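Local coordinates for protein CsuE (Acinetobacter baumannii, PDB 6FJY) that serves as the tip adhesion subunit of archaic chaperone-usher Csu pili, which Acinetobacter baumannii uses in forming biofilms, at residues I12-S16 with I17-E21; A139-G142 with I143-F147. All coordinates share one frame; numbering follows the deposited sequence.

How the contacts relate
Contacts 1 and 2 mark two different places on one elongated subunit. Contact 1 is buried and central, its centre about 5 Å from the centre of the chain, whereas contact 2 is a surface turn whose centre is about 41 Å from that chain centre. Their centres are 45 Å apart and their nearest atoms about 27 Å apart, without touching. A system of strands connects them: strand 9-15 of contact 1 runs parallel to strand 167-184, which pairs with strand 119-136, and that strand in turn pairs with strand 146-148 of contact 2. CsuC reaches contact 1. The exposed, apolar turn of contact 2, remote from it, is consistent with an adhesive role in a tip adhesin.

Contact 1 of 2, residues I12-S16 with I17-E21; sequences ISVPS and IYLME
V14 chi1 (50°) wedges CG1 between the backbone N and the carbonyl carbon and swings CG2 anti to the N, where it lies 3.9 Å from L19 CB. The two side chains cross at about a right angle. The helical backbone sets Y18 CB against P15 CG at 3.7 Å, and these two side chains run alongside each other in the same direction. Y18 chi1 (-179°) then places the ring so that CD1 comes within 4.1 Å of V14 CG2, which meets the ring obliquely.

The backbone turns sharply here, from strand 12-15 into helix 16-21, with P15 at the N-cap position. L19 N donates to P15 O at 3.0 Å in the first helical bond, and M20 N reaches S16 O at 3.2 Å, a weak bond. One step further on, E21 N bonds to I17 O at 3.1 Å.

D180 OD2, from strand 167-184, accepts a hydrogen bond from I17 N, an amide of the helix's first turn, and E21 OE2 makes a salt bridge with R209. W6 and L4 of the CsuC chain pack on P15 and Y18, respectively. The arrangement is a short helix entered straight from a strand, their axes at 83°, with proline at the N-cap position; strand 9-15 pairs in parallel with strand 167-184 in the Ig-like beta sandwich.

Contact 2 of 2, residues A139-G142 with I143-F147; sequences AIVG and IGVFF
Apolar packing joins V141 to V145 loosely, with V141 CG2 and V145 CG1 4.4 Å apart. The second branch of V145 does more: with CG1 anti to the backbone N (chi1 175°), CG2 falls beside the N and against the main chain, 3.2 Å from G142 O and 3.7 Å from V141 O. One methyl thus meets two carbonyl oxygens.

Backbone hydrogen bonds do not span the two segments. Within the first, G142 N donates to A139 O at 3.1 Å and closes the short 3-10 turn. Beyond, V145 bonds through its backbone to A137, just after strand 119-136, and F147 to V135 within it.

Chain geometry makes the turn: G142 to V145 form a type II beta turn with I143 and G144 at its corner. G144 (phi 87°) has the positive phi expected at the third position. G142, the first residue, is extended with phi 122°, where a CB would also run into V145 CG2.

Chemically, the exposed loop 139-145 carries A139, I140, V141, I143 and V145 and no charged side chain. Such an apolar loop on a tip adhesin is consistent with hydrophobic attachment to surfaces.

Contact 1 of 2, residues I12-S16 with I17-E21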
loop_
_atom_site.group_PDB
_atom_site.type_symbol
_atom_site.label_atom_id
_atom_site.label_comp_id
_atom_site.label_asym_id
_atom_site.label_seq_id
_atom_site.Cartn_x
_atom_site.Cartn_y
_atom_site.Cartn_z
ATOM N N ILE D 12 8.503 -8.618 -0.098
ATOM C CA ILE D 12 8.577 -7.305 -0.716
ATOM C C ILE D 12 7.166 -6.930 -1.143
ATOM O O ILE D 12 6.332 -7.799 -1.417
ATOM C CB ILE D 12 9.557 -7.273 -1.917
ATOM C CG1 ILE D 12 8.966 -8.007 -3.120
ATOM C CG2 ILE D 12 10.906 -7.898 -1.548
ATOM C CD1 ILE D 12 9.740 -7.800 -4.401
ATOM N N SER D 13 6.897 -5.620 -1.202
ATOM C CA SER D 13 5.566 -5.123 -1.529
ATOM C C SER D 13 5.653 -4.057 -2.611
ATOM O O SER D 13 6.531 -3.192 -2.568
ATOM C CB SER D 13 4.863 -4.564 -0.287
ATOM O OG SER D 13 4.570 -5.608 0.621
ATOM N N VAL D 14 4.743 -4.132 -3.581
ATOM C CA VAL D 14 4.720 -3.204 -4.709
ATOM C C VAL D 14 3.272 -2.906 -5.087
ATOM O O VAL D 14 2.429 -3.815 -5.085
ATOM C CB VAL D 14 5.525 -3.752 -5.903
ATOM C CG1 VAL D 14 5.129 -5.177 -6.231
ATOM C CG2 VAL D 14 5.362 -2.852 -7.141
ATOM N N PRO D 15 2.935 -1.646 -5.376
ATOM C CA PRO D 15 1.586 -1.336 -5.855
ATOM C C PRO D 15 1.366 -1.885 -7.252
ATOM O O PRO D 15 2.296 -2.002 -8.052
ATOM C CB PRO D 15 1.548 0.197 -5.847
ATOM C CG PRO D 15 2.972 0.606 -5.901
ATOM C CD PRO D 15 3.710 -0.428 -5.110
ATOM N N SER D 16 0.104 -2.222 -7.530
ATOM C CA SER D 16 -0.222 -3.024 -8.706
ATOM C C SER D 16 0.062 -2.269 -10.000
ATOM O O SER D 16 0.648 -2.828 -10.936
ATOM C CB SER D 16 -1.684 -3.458 -8.640
ATOM O OG SER D 16 -2.028 -4.256 -9.750
ATOM N N ILE D 17 -0.337 -0.996 -10.064
ATOM C CA ILE D 17 -0.205 -0.233 -11.300
ATOM C C ILE D 17 1.260 0.065 -11.592
ATOM O O ILE D 17 1.709 -0.022 -12.741
ATOM C CB ILE D 17 -1.038 1.056 -11.217
ATOM C CG1 ILE D 17 -2.495 0.720 -10.895
ATOM C CG2 ILE D 17 -0.908 1.881 -12.519
ATOM C CD1 ILE D 17 -3.168 -0.148 -11.933
ATOM N N TYR D 18 2.021 0.437 -10.559
ATOM C CA TYR D 18 3.450 0.659 -10.723
ATOM C C TYR D 18 4.127 -0.597 -11.252
ATOM O O TYR D 18 4.966 -0.531 -12.158
ATOM C CB TYR D 18 4.053 1.098 -9.386
ATOM C CG TYR D 18 5.540 1.388 -9.393
ATOM C CD1 TYR D 18 6.470 0.353 -9.390
ATOM C CD2 TYR D 18 6.015 2.697 -9.355
ATOM C CE1 TYR D 18 7.826 0.604 -9.379
ATOM C CE2 TYR D 18 7.379 2.962 -9.342
ATOM C CZ TYR D 18 8.280 1.906 -9.355
ATOM O OH TYR D 18 9.636 2.141 -9.342
ATOM N N LEU D 19 3.751 -1.755 -10.708
ATOM C CA LEU D 19 4.282 -3.029 -11.173
ATOM C C LEU D 19 4.063 -3.230 -12.668
ATOM O O LEU D 19 4.904 -3.829 -13.344
ATOM C CB LEU D 19 3.627 -4.162 -10.385
ATOM C CG LEU D 19 3.965 -5.594 -10.774
ATOM C CD1 LEU D 19 5.479 -5.785 -10.728
ATOM C CD2 LEU D 19 3.279 -6.555 -9.824
ATOM N N MET D 20 2.940 -2.754 -13.198
ATOM C CA MET D 20 2.621 -2.987 -14.603
ATOM C C MET D 20 3.397 -2.047 -15.518
ATOM O O MET D 20 3.923 -2.475 -16.550
ATOM C CB MET D 20 1.118 -2.823 -14.830
ATOM C CG MET D 20 0.593 -3.484 -16.092
ATOM S SD MET D 20 -0.383 -2.361 -17.096
ATOM C CE MET D 20 0.885 -1.192 -17.566
ATOM N N GLU D 21 3.477 -0.770 -15.150
ATOM C CA GLU D 21 4.120 0.239 -15.983
ATOM C C GLU D 21 5.628 0.260 -15.784
ATOM O O GLU D 21 6.389 0.327 -16.757
ATOM C CB GLU D 21 3.539 1.617 -15.672
ATOM C CG GLU D 21 2.038 1.698 -15.826
ATOM C CD GLU D 21 1.497 3.030 -15.392
ATOM O OE1 GLU D 21 2.281 3.842 -14.856
ATOM O OE2 GLU D 21 0.287 3.262 -15.582
#

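Contact 2 of 2, residues A139-G142 with I143-F147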
loop_
_atom_site.group_PDB
_atom_site.type_symbol
_atom_site.label_atom_id
_atom_site.label_comp_id
_atom_site.label_asym_id
_atom_site.label_seq_id
_atom_site.Cartn_x
_atom_site.Cartn_y
_atom_site.Cartn_z
ATOM N N ALA D 139 40.990 -7.957 13.251
ATOM C CA ALA D 139 42.144 -8.321 14.062
ATOM C C ALA D 139 41.804 -8.461 15.542
ATOM O O ALA D 139 42.507 -9.180 16.258
ATOM C CB ALA D 139 43.254 -7.279 13.869
ATOM N N ILE D 140 40.738 -7.809 16.020
ATOM C CA ILE D 140 40.470 -7.817 17.455
ATOM C C ILE D 140 39.998 -9.179 17.956
ATOM O O ILE D 140 39.989 -9.412 19.172
ATOM C CB ILE D 140 39.448 -6.728 17.836
ATOM C CG1 ILE D 140 38.148 -6.909 17.062
ATOM C CG2 ILE D 140 40.007 -5.346 17.579
ATOM C CD1 ILE D 140 37.128 -5.840 17.352
ATOM N N VAL D 141 39.593 -10.087 17.067
ATOM C CA VAL D 141 39.145 -11.409 17.494
ATOM C C VAL D 141 40.229 -12.457 17.297
ATOM O O VAL D 141 39.955 -13.658 17.388
ATOM C CB VAL D 141 37.838 -11.827 16.795
ATOM C CG1 VAL D 141 36.781 -10.734 16.939
ATOM C CG2 VAL D 141 38.079 -12.183 15.334
ATOM N N GLY D 142 41.460 -12.029 17.055
ATOM C CA GLY D 142 42.573 -12.946 16.869
ATOM C C GLY D 142 43.159 -12.661 15.502
ATOM O O GLY D 142 42.462 -12.630 14.490
ATOM N N ILE D 143 44.468 -12.414 15.483
ATOM C CA ILE D 143 45.161 -12.199 14.222
ATOM C C ILE D 143 45.240 -13.517 13.464
ATOM O O ILE D 143 45.601 -14.556 14.030
ATOM C CB ILE D 143 46.553 -11.601 14.468
ATOM C CG1 ILE D 143 46.433 -10.244 15.171
ATOM C CG2 ILE D 143 47.299 -11.447 13.156
ATOM C CD1 ILE D 143 47.756 -9.531 15.361
ATOM N N GLY D 144 44.870 -13.485 12.186
ATOM C CA GLY D 144 44.897 -14.670 11.355
ATOM C C GLY D 144 43.659 -15.531 11.408
ATOM O O GLY D 144 43.714 -16.691 10.981
ATOM N N VAL D 145 42.544 -15.007 11.920
ATOM C CA VAL D 145 41.313 -15.775 12.079
ATOM C C VAL D 145 40.464 -15.604 10.828
ATOM O O VAL D 145 40.457 -14.536 10.204
ATOM C CB VAL D 145 40.555 -15.336 13.350
ATOM C CG1 VAL D 145 39.215 -16.037 13.460
ATOM C CG2 VAL D 145 41.389 -15.631 14.594
ATOM N N PHE D 146 39.761 -16.669 10.443
ATOM C CA PHE D 146 38.914 -16.648 9.262
ATOM C C PHE D 146 37.578 -17.306 9.572
ATOM O O PHE D 146 37.524 -18.334 10.248
ATOM C CB PHE D 146 39.598 -17.349 8.080
ATOM C CG PHE D 146 40.824 -16.640 7.593
ATOM C CD1 PHE D 146 42.059 -16.894 8.164
ATOM C CD2 PHE D 146 40.741 -15.716 6.571
ATOM C CE1 PHE D 146 43.190 -16.233 7.725
ATOM C CE2 PHE D 146 41.866 -15.049 6.123
ATOM C CZ PHE D 146 43.094 -15.308 6.699
ATOM N N PHE D 147 36.502 -16.686 9.092
ATOM C CA PHE D 147 35.172 -17.277 9.167
ATOM C C PHE D 147 34.993 -18.196 7.964
ATOM O O PHE D 147 35.060 -17.748 6.812
ATOM C CB PHE D 147 34.097 -16.191 9.195
ATOM C CG PHE D 147 34.301 -15.146 10.260
ATOM C CD1 PHE D 147 34.696 -15.501 11.544
ATOM C CD2 PHE D 147 34.097 -13.800 9.973
ATOM C CE1 PHE D 147 34.883 -14.531 12.526
ATOM C CE2 PHE D 147 34.276 -12.822 10.948
ATOM C CZ PHE D 147 34.670 -13.187 12.232
#